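Solute-binding protein (Thermoactinomyces vulgaris, PDB 2ZYO) binds cyclodextrins and linear maltodextrins such as maltotetraose and probably hands them to a membrane transporter for uptake. Local coordinates at residues K104-M112 with P320-D328; T177-A186 with S205-V215. All coordinates share one frame; numbering follows the deposited sequence.

Both contacts belong to the solute-binding protein fold, yet they hold different parts of it, with centres 29 Å apart and nearest atoms about 10 Å apart. Along the chain 104-112 comes first, then 177-186 and 205-215 of interaction 2, and last 320-328, so interaction 1 brings together segments 208 residues apart, whereas interaction 2 joins two helices, 174-183 and 206-220, with only a short two-stranded antiparallel sheet in the connection. Interaction 1 sits beside strands 120-136 and 278-287 of the large mixed sheet; interaction 2 packs against helices 360-371 and 377-394. One contact therefore closes a long-range chain excursion, while the other is local helix packing, the side chain of Thr-177 being about 9 Å from a bound glucose unit.

Interaction 1 of 2, residues K104-M112 with P320-D328; sequences KNQFDDVAM and PPQKELLND
A single beta bridge, Phe-107 with Gln-322, joins the turn ahead of helix 109-114 to the chain entering the short helix 323-326. Two backbone bonds flank it: Asp-108 N gives to Pro-321 O (2.9 Å), arriving from above the carbonyl plane, and Lys-323 N gives to Gln-106 O (2.9 Å) in a fairly straight bond of 160°. Gln-106 O accepts a second hydrogen bond, from a water that is also a weak acceptor for Glu-324 N.

Pro-321, which has no N-H to satisfy, centres an inverse gamma turn and packs its ring carbon CB on Ala-111 CB, 3.6 Å away, a side chain short enough for the helix to come close. Phe-107, in contrast, buries its ring against Leu-309 and Pro-125, with Pro-321 O at the ring edge. Lys-323 is partly exposed, and a long, flexible charged chain suits such a place: extended beyond CG, it runs across the Phe-107 carbonyl, CE 3.3 Å from Phe-107 O, and carries NZ to Asp-109 OD1 at 3.4 Å, a weak salt bridge. Asp-108 has CG anti to the backbone N (chi1 -176°), which turns the carboxylate back over the helix start. There OD2 accepts from Ala-111 N (3.2 Å) on its anti lone pair and weakly from Val-110 N, while OD1 lies 3.9 Å from Leu-326 CD1. A carboxylate fits this place because the first amides of a helix need acceptors. This is the classic aspartate N-cap, here set directly beside an isolated beta bridge.

Interaction 2 of 2, residues T177-A186 with S205-V215; sequences TYFLFAAKGA and SPEAVQGMNEV
Phe-181 is a knob in a hole formed by Ala-208, Gly-211, Met-212 and Val-215, where the axes of 177-183 and 206-215 approach to 7.8 Å, with 137° between their N-to-C directions. Gly-211 CA makes a CH-pi contact 4.3 Å from the Phe-181 ring centroid, over its face; glycine suits the site, since a CB would clash with the ring. Leu-180 and Thr-177 both touch Val-215; Thr-177 OG1 is hydrogen-bonded to His-367 NE2, but Leu-180 O is buried without a partner.

The first helix closes in a Schellman motif at Gly-185, whose positive phi (95°) suits a residue lacking CB. Phe-181 O accepts from both Lys-184 N and Ala-186 N, on opposite faces of its plane, and Ala-182 O takes Gly-185 N. At the start of the second helix, Ser-205 OG caps Ala-208 N at 3.0 Å and is also bonded to Gly-202 O.

With CG anti to its carbonyl carbon (chi1 -47°), Lys-184 lays CG 3.5 Å from Gly-211 N; the bend at chi2 then turns the straight rest of the chain toward Glu-214. Its ammonium is shared between Glu-214 and Asp-271, while Glu-214 OE1 pairs with Lys-217. Replacing Lys-184 with a leucine would probably leave Glu-214 OE2 and Asp-271 without their shared cation. In the salt bridge between the two segments, Lys-184 NZ meets the anti lone pair of Glu-214 OE2 at 2.9 Å.

Interaction 1 of 2, residues K104-M112 with P320-D328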
loop_
_atom_site.group_PDB
_atom_site.type_symbol
_atom_site.label_atom_id
_atom_site.label_comp_id
_atom_site.label_asym_id
_atom_site.label_seq_id
_atom_site.Cartn_x
_atom_site.Cartn_y
_atom_site.Cartn_z
ATOM N N LYS A 104 14.550 9.458 11.341
ATOM C CA LYS A 104 13.455 9.586 10.378
ATOM C C LYS A 104 14.002 9.808 8.974
ATOM O O LYS A 104 13.515 9.217 8.007
ATOM C CB LYS A 104 12.529 10.751 10.748
ATOM C CG LYS A 104 11.605 10.490 11.930
ATOM C CD LYS A 104 10.589 11.618 12.117
ATOM C CE LYS A 104 9.569 11.681 10.978
ATOM N NZ LYS A 104 8.718 12.905 11.058
ATOM N N ASN A 105 15.031 10.650 8.879
ATOM C CA ASN A 105 15.628 11.019 7.596
ATOM C C ASN A 105 16.418 9.904 6.901
ATOM O O ASN A 105 16.903 10.091 5.786
ATOM C CB ASN A 105 16.481 12.282 7.743
ATOM C CG ASN A 105 15.642 13.541 7.908
ATOM O OD1 ASN A 105 14.462 13.579 7.547
ATOM N ND2 ASN A 105 16.257 14.586 8.443
ATOM N N GLN A 106 16.553 8.756 7.564
ATOM C CA GLN A 106 17.090 7.556 6.921
ATOM C C GLN A 106 16.104 7.053 5.872
ATOM O O GLN A 106 16.480 6.346 4.937
ATOM C CB GLN A 106 17.321 6.438 7.942
ATOM C CG GLN A 106 18.364 6.721 9.017
ATOM C CD GLN A 106 18.291 5.732 10.175
ATOM O OE1 GLN A 106 17.633 4.691 10.088
ATOM N NE2 GLN A 106 18.972 6.058 11.268
ATOM N N PHE A 107 14.838 7.433 6.036
ATOM C CA PHE A 107 13.751 6.855 5.261
ATOM C C PHE A 107 13.041 7.867 4.377
ATOM O O PHE A 107 13.059 9.071 4.650
ATOM C CB PHE A 107 12.738 6.187 6.196
ATOM C CG PHE A 107 13.351 5.190 7.135
ATOM C CD1 PHE A 107 13.668 3.910 6.697
ATOM C CD2 PHE A 107 13.623 5.535 8.457
ATOM C CE1 PHE A 107 14.244 2.984 7.562
ATOM C CE2 PHE A 107 14.198 4.618 9.328
ATOM C CZ PHE A 107 14.508 3.338 8.880
ATOM N N ASP A 108 12.417 7.351 3.321
ATOM C CA ASP A 108 11.610 8.135 2.395
ATOM C C ASP A 108 10.599 8.998 3.154
ATOM O O ASP A 108 9.898 8.507 4.044
ATOM C CB ASP A 108 10.903 7.188 1.420
ATOM C CG ASP A 108 10.110 7.920 0.359
ATOM O OD1 ASP A 108 10.660 8.165 -0.736
ATOM O OD2 ASP A 108 8.934 8.252 0.623
ATOM N N ASP A 109 10.545 10.282 2.802
ATOM C CA ASP A 109 9.699 11.257 3.498
ATOM C C ASP A 109 8.217 10.883 3.488
ATOM O O ASP A 109 7.527 11.039 4.496
ATOM C CB ASP A 109 9.891 12.661 2.908
ATOM C CG ASP A 109 11.242 13.280 3.260
ATOM O OD1 ASP A 109 12.071 12.625 3.930
ATOM O OD2 ASP A 109 11.476 14.441 2.857
ATOM N N VAL A 110 7.737 10.385 2.351
ATOM C CA VAL A 110 6.327 10.018 2.200
ATOM C C VAL A 110 5.991 8.738 2.979
ATOM O O VAL A 110 4.905 8.622 3.555
ATOM C CB VAL A 110 5.921 9.903 0.705
ATOM C CG1 VAL A 110 4.438 9.613 0.561
ATOM C CG2 VAL A 110 6.266 11.188 -0.036
ATOM N N ALA A 111 6.933 7.796 3.015
ATOM C CA ALA A 111 6.770 6.573 3.800
ATOM C C ALA A 111 6.674 6.880 5.295
ATOM O O ALA A 111 5.924 6.229 6.025
ATOM C CB ALA A 111 7.916 5.610 3.527
ATOM N N MET A 112 7.431 7.880 5.743
ATOM C CA MET A 112 7.405 8.285 7.146
ATOM C C MET A 112 6.092 8.963 7.523
ATOM O O MET A 112 5.611 8.807 8.643
ATOM C CB MET A 112 8.597 9.184 7.482
ATOM C CG MET A 112 9.945 8.465 7.468
ATOM S SD MET A 112 9.980 6.932 8.428
ATOM C CE MET A 112 9.843 7.566 10.096
ATOM N N PRO A 320 12.399 -1.566 0.218
ATOM C CA PRO A 320 12.536 -0.834 1.472
ATOM C C PRO A 320 12.555 0.676 1.217
ATOM O O PRO A 320 13.365 1.147 0.414
ATOM C CB PRO A 320 13.885 -1.314 2.014
ATOM C CG PRO A 320 14.676 -1.700 0.801
ATOM C CD PRO A 320 13.702 -1.997 -0.322
ATOM N N PRO A 321 11.664 1.436 1.882
ATOM C CA PRO A 321 11.646 2.878 1.638
ATOM C C PRO A 321 12.741 3.583 2.441
ATOM O O PRO A 321 12.466 4.452 3.278
ATOM C CB PRO A 321 10.244 3.291 2.086
ATOM C CG PRO A 321 9.870 2.298 3.128
ATOM C CD PRO A 321 10.642 1.028 2.866
ATOM N N GLN A 322 13.974 3.176 2.165
ATOM C CA GLN A 322 15.167 3.681 2.818
ATOM C C GLN A 322 15.911 4.493 1.761
ATOM O O GLN A 322 16.199 3.979 0.678
ATOM C CB GLN A 322 16.007 2.492 3.301
ATOM C CG GLN A 322 16.847 2.741 4.554
ATOM C CD GLN A 322 18.222 3.341 4.273
ATOM O OE1 GLN A 322 18.975 3.623 5.201
ATOM N NE2 GLN A 322 18.552 3.539 3.000
ATOM N N LYS A 323 16.205 5.756 2.074
ATOM C CA LYS A 323 16.690 6.731 1.080
ATOM C C LYS A 323 17.877 6.249 0.242
ATOM O O LYS A 323 17.838 6.311 -0.988
ATOM C CB LYS A 323 17.017 8.076 1.738
ATOM C CG LYS A 323 15.803 8.876 2.178
ATOM C CD LYS A 323 16.216 10.265 2.628
ATOM C CE LYS A 323 15.024 11.102 3.042
ATOM N NZ LYS A 323 15.451 12.403 3.617
ATOM N N GLU A 324 18.926 5.776 0.910
ATOM C CA GLU A 324 20.120 5.294 0.214
ATOM C C GLU A 324 19.835 4.060 -0.637
ATOM O O GLU A 324 20.329 3.948 -1.760
ATOM C CB GLU A 324 21.250 4.995 1.200
ATOM C CG GLU A 324 21.925 6.231 1.766
ATOM C CD GLU A 324 23.278 5.914 2.365
ATOM O OE1 GLU A 324 24.227 5.677 1.592
ATOM O OE2 GLU A 324 23.392 5.895 3.606
ATOM N N LEU A 325 19.032 3.142 -0.102
ATOM C CA LEU A 325 18.720 1.895 -0.797
ATOM C C LEU A 325 17.890 2.123 -2.059
ATOM O O LEU A 325 18.053 1.406 -3.049
ATOM C CB LEU A 325 18.023 0.900 0.137
ATOM C CG LEU A 325 18.871 0.336 1.282
ATOM C CD1 LEU A 325 18.039 -0.571 2.174
ATOM C CD2 LEU A 325 20.093 -0.408 0.758
ATOM N N LEU A 326 17.016 3.128 -2.021
ATOM C CA LEU A 326 16.202 3.489 -3.181
ATOM C C LEU A 326 17.053 4.026 -4.334
ATOM O O LEU A 326 16.642 3.971 -5.495
ATOM C CB LEU A 326 15.122 4.507 -2.788
ATOM C CG LEU A 326 13.991 4.002 -1.885
ATOM C CD1 LEU A 326 13.133 5.159 -1.395
ATOM C CD2 LEU A 326 13.136 2.963 -2.598
ATOM N N ASN A 327 18.238 4.532 -3.999
ATOM C CA ASN A 327 19.184 5.053 -4.985
ATOM C C ASN A 327 20.237 4.018 -5.397
ATOM O O ASN A 327 21.087 4.287 -6.253
ATOM C CB ASN A 327 19.852 6.322 -4.448
ATOM C CG ASN A 327 18.903 7.512 -4.407
ATOM O OD1 ASN A 327 18.598 8.044 -3.339
ATOM N ND2 ASN A 327 18.430 7.929 -5.574
ATOM N N ASP A 328 20.157 2.835 -4.792
ATOM C CA ASP A 328 21.091 1.737 -5.039
ATOM C C ASP A 328 20.697 0.944 -6.290
ATOM O O ASP A 328 19.504 0.762 -6.556
ATOM C CB ASP A 328 21.129 0.816 -3.811
ATOM C CG ASP A 328 22.287 -0.163 -3.840
ATOM O OD1 ASP A 328 23.306 0.107 -3.173
ATOM O OD2 ASP A 328 22.183 -1.200 -4.528
HETATM O O HOH W 1 19.140 6.874 4.064
#

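Interaction 2 of 2, residues T177-A186 with S205-V215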
loop_
_atom_site.group_PDB
_atom_site.type_symbol
_atom_site.label_atom_id
_atom_site.label_comp_id
_atom_site.label_asym_id
_atom_site.label_seq_id
_atom_site.Cartn_x
_atom_site.Cartn_y
_atom_site.Cartn_z
ATOM N N THR A 177 -8.061 2.807 -9.221
ATOM C CA THR A 177 -8.456 3.969 -10.012
ATOM C C THR A 177 -8.130 5.292 -9.332
ATOM O O THR A 177 -8.373 6.357 -9.903
ATOM C CB THR A 177 -9.960 3.951 -10.324
ATOM O OG1 THR A 177 -10.695 4.016 -9.098
ATOM C CG2 THR A 177 -10.336 2.691 -11.077
ATOM N N TYR A 178 -7.576 5.235 -8.121
ATOM C CA TYR A 178 -7.257 6.456 -7.381
ATOM C C TYR A 178 -6.510 7.494 -8.220
ATOM O O TYR A 178 -6.826 8.685 -8.152
ATOM C CB TYR A 178 -6.476 6.158 -6.100
ATOM C CG TYR A 178 -6.108 7.413 -5.339
ATOM C CD1 TYR A 178 -7.088 8.183 -4.717
ATOM C CD2 TYR A 178 -4.783 7.839 -5.257
ATOM C CE1 TYR A 178 -6.760 9.340 -4.022
ATOM C CE2 TYR A 178 -4.446 8.997 -4.567
ATOM C CZ TYR A 178 -5.440 9.741 -3.953
ATOM O OH TYR A 178 -5.120 10.890 -3.260
ATOM N N PHE A 179 -5.538 7.045 -9.018
ATOM C CA PHE A 179 -4.733 7.973 -9.820
ATOM C C PHE A 179 -5.584 8.836 -10.751
ATOM O O PHE A 179 -5.241 9.986 -11.015
ATOM C CB PHE A 179 -3.598 7.256 -10.572
ATOM C CG PHE A 179 -4.024 6.565 -11.843
ATOM C CD1 PHE A 179 -3.846 7.184 -13.078
ATOM C CD2 PHE A 179 -4.580 5.288 -11.808
ATOM C CE1 PHE A 179 -4.227 6.548 -14.261
ATOM C CE2 PHE A 179 -4.969 4.642 -12.985
ATOM C CZ PHE A 179 -4.789 5.273 -14.216
ATOM N N LEU A 180 -6.700 8.279 -11.223
ATOM C CA LEU A 180 -7.629 9.021 -12.079
ATOM C C LEU A 180 -8.335 10.136 -11.313
ATOM O O LEU A 180 -8.574 11.213 -11.860
ATOM C CB LEU A 180 -8.657 8.081 -12.720
ATOM C CG LEU A 180 -8.119 7.012 -13.679
ATOM C CD1 LEU A 180 -9.192 5.985 -14.018
ATOM C CD2 LEU A 180 -7.559 7.640 -14.950
ATOM N N PHE A 181 -8.667 9.873 -10.051
ATOM C CA PHE A 181 -9.289 10.875 -9.186
ATOM C C PHE A 181 -8.278 11.933 -8.754
ATOM O O PHE A 181 -8.560 13.131 -8.815
ATOM C CB PHE A 181 -9.942 10.206 -7.973
ATOM C CG PHE A 181 -11.172 9.410 -8.315
ATOM C CD1 PHE A 181 -12.435 9.969 -8.172
ATOM C CD2 PHE A 181 -11.067 8.103 -8.786
ATOM C CE1 PHE A 181 -13.582 9.240 -8.486
ATOM C CE2 PHE A 181 -12.208 7.362 -9.109
ATOM C CZ PHE A 181 -13.466 7.932 -8.957
ATOM N N ALA A 182 -7.093 11.485 -8.338
ATOM C CA ALA A 182 -6.016 12.389 -7.932
ATOM C C ALA A 182 -5.600 13.336 -9.059
ATOM O O ALA A 182 -5.297 14.505 -8.812
ATOM C CB ALA A 182 -4.818 11.597 -7.432
ATOM N N ALA A 183 -5.604 12.828 -10.294
ATOM C CA ALA A 183 -5.274 13.626 -11.479
ATOM C C ALA A 183 -6.184 14.843 -11.626
ATOM O O ALA A 183 -5.756 15.892 -12.107
ATOM C CB ALA A 183 -5.346 12.766 -12.731
ATOM N N LYS A 184 -7.438 14.694 -11.206
ATOM C CA LYS A 184 -8.427 15.763 -11.329
ATOM C C LYS A 184 -8.425 16.697 -10.118
ATOM O O LYS A 184 -9.110 17.723 -10.123
ATOM C CB LYS A 184 -9.827 15.179 -11.550
ATOM C CG LYS A 184 -9.902 14.091 -12.620
ATOM C CD LYS A 184 -9.327 14.545 -13.957
ATOM C CE LYS A 184 -9.200 13.376 -14.913
ATOM N NZ LYS A 184 -8.656 13.795 -16.238
ATOM N N GLY A 185 -7.654 16.335 -9.094
ATOM C CA GLY A 185 -7.559 17.115 -7.861
ATOM C C GLY A 185 -8.492 16.645 -6.755
ATOM O O GLY A 185 -8.661 17.338 -5.750
ATOM N N ALA A 186 -9.091 15.469 -6.936
ATOM C CA ALA A 186 -10.021 14.909 -5.957
ATOM C C ALA A 186 -9.292 14.271 -4.780
ATOM O O ALA A 186 -8.240 13.648 -4.952
ATOM C CB ALA A 186 -10.944 13.897 -6.616
ATOM N N SER A 205 -17.188 15.708 -5.064
ATOM C CA SER A 205 -16.791 17.018 -5.576
ATOM C C SER A 205 -16.825 17.008 -7.106
ATOM O O SER A 205 -16.829 15.931 -7.710
ATOM C CB SER A 205 -15.378 17.351 -5.099
ATOM O OG SER A 205 -14.428 16.498 -5.716
ATOM N N PRO A 206 -16.847 18.198 -7.742
ATOM C CA PRO A 206 -16.752 18.236 -9.205
ATOM C C PRO A 206 -15.498 17.517 -9.710
ATOM O O PRO A 206 -15.550 16.836 -10.738
ATOM C CB PRO A 206 -16.667 19.735 -9.513
ATOM C CG PRO A 206 -17.326 20.393 -8.361
ATOM C CD PRO A 206 -16.984 19.552 -7.169
ATOM N N GLU A 207 -14.395 17.658 -8.975
ATOM C CA GLU A 207 -13.149 16.955 -9.283
ATOM C C GLU A 207 -13.350 15.440 -9.293
ATOM O O GLU A 207 -12.862 14.750 -10.188
ATOM C CB GLU A 207 -12.052 17.330 -8.280
ATOM C CG GLU A 207 -11.548 18.769 -8.380
ATOM C CD GLU A 207 -12.390 19.783 -7.613
ATOM O OE1 GLU A 207 -13.462 19.426 -7.076
ATOM O OE2 GLU A 207 -11.968 20.959 -7.553
ATOM N N ALA A 208 -14.077 14.934 -8.298
ATOM C CA ALA A 208 -14.348 13.500 -8.194
ATOM C C ALA A 208 -15.198 12.998 -9.357
ATOM O O ALA A 208 -14.972 11.898 -9.875
ATOM C CB ALA A 208 -15.009 13.182 -6.866
ATOM N N VAL A 209 -16.171 13.809 -9.769
ATOM C CA VAL A 209 -17.012 13.475 -10.915
ATOM C C VAL A 209 -16.149 13.334 -12.170
ATOM O O VAL A 209 -16.318 12.388 -12.938
ATOM C CB VAL A 209 -18.147 14.510 -11.118
ATOM C CG1 VAL A 209 -18.914 14.237 -12.406
ATOM C CG2 VAL A 209 -19.095 14.497 -9.919
ATOM N N GLN A 210 -15.201 14.251 -12.354
ATOM C CA GLN A 210 -14.278 14.175 -13.491
ATOM C C GLN A 210 -13.435 12.898 -13.456
ATOM O O GLN A 210 -13.149 12.307 -14.502
ATOM C CB GLN A 210 -13.379 15.415 -13.565
ATOM C CG GLN A 210 -14.137 16.738 -13.703
ATOM C CD GLN A 210 -15.009 16.802 -14.943
ATOM O OE1 GLN A 210 -16.231 16.934 -14.851
ATOM N NE2 GLN A 210 -14.388 16.702 -16.107
ATOM N N GLY A 211 -13.044 12.482 -12.252
ATOM C CA GLY A 211 -12.320 11.226 -12.057
ATOM C C GLY A 211 -13.162 10.022 -12.445
ATOM O O GLY A 211 -12.698 9.138 -13.167
ATOM N N MET A 212 -14.408 9.996 -11.971
ATOM C CA MET A 212 -15.336 8.903 -12.285
ATOM C C MET A 212 -15.724 8.886 -13.769
ATOM O O MET A 212 -16.053 7.830 -14.316
ATOM C CB MET A 212 -16.581 8.971 -11.390
ATOM C CG MET A 212 -17.543 7.785 -11.532
ATOM S SD MET A 212 -16.831 6.176 -11.110
ATOM C CE MET A 212 -17.275 6.061 -9.381
ATOM N N ASN A 213 -15.684 10.050 -14.415
ATOM C CA ASN A 213 -15.893 10.121 -15.862
ATOM C C ASN A 213 -14.816 9.352 -16.623
ATOM O O ASN A 213 -15.092 8.745 -17.662
ATOM C CB ASN A 213 -15.932 11.573 -16.344
ATOM C CG ASN A 213 -17.229 12.279 -15.992
ATOM O OD1 ASN A 213 -18.183 11.665 -15.523
ATOM N ND2 ASN A 213 -17.263 13.585 -16.216
ATOM N N GLU A 214 -13.590 9.383 -16.103
ATOM C CA GLU A 214 -12.493 8.611 -16.684
ATOM C C GLU A 214 -12.719 7.117 -16.464
ATOM O O GLU A 214 -12.531 6.317 -17.378
ATOM C CB GLU A 214 -11.140 9.036 -16.101
ATOM C CG GLU A 214 -10.723 10.466 -16.439
ATOM C CD GLU A 214 -10.082 10.616 -17.816
ATOM O OE1 GLU A 214 -10.376 9.808 -18.725
ATOM O OE2 GLU A 214 -9.280 11.560 -17.991
ATOM N N VAL A 215 -13.128 6.753 -15.248
ATOM C CA VAL A 215 -13.483 5.371 -14.913
ATOM C C VAL A 215 -14.533 4.831 -15.889
ATOM O O VAL A 215 -14.376 3.738 -16.444
ATOM C CB VAL A 215 -13.997 5.256 -13.451
ATOM C CG1 VAL A 215 -14.579 3.870 -13.172
ATOM C CG2 VAL A 215 -12.881 5.584 -12.463
#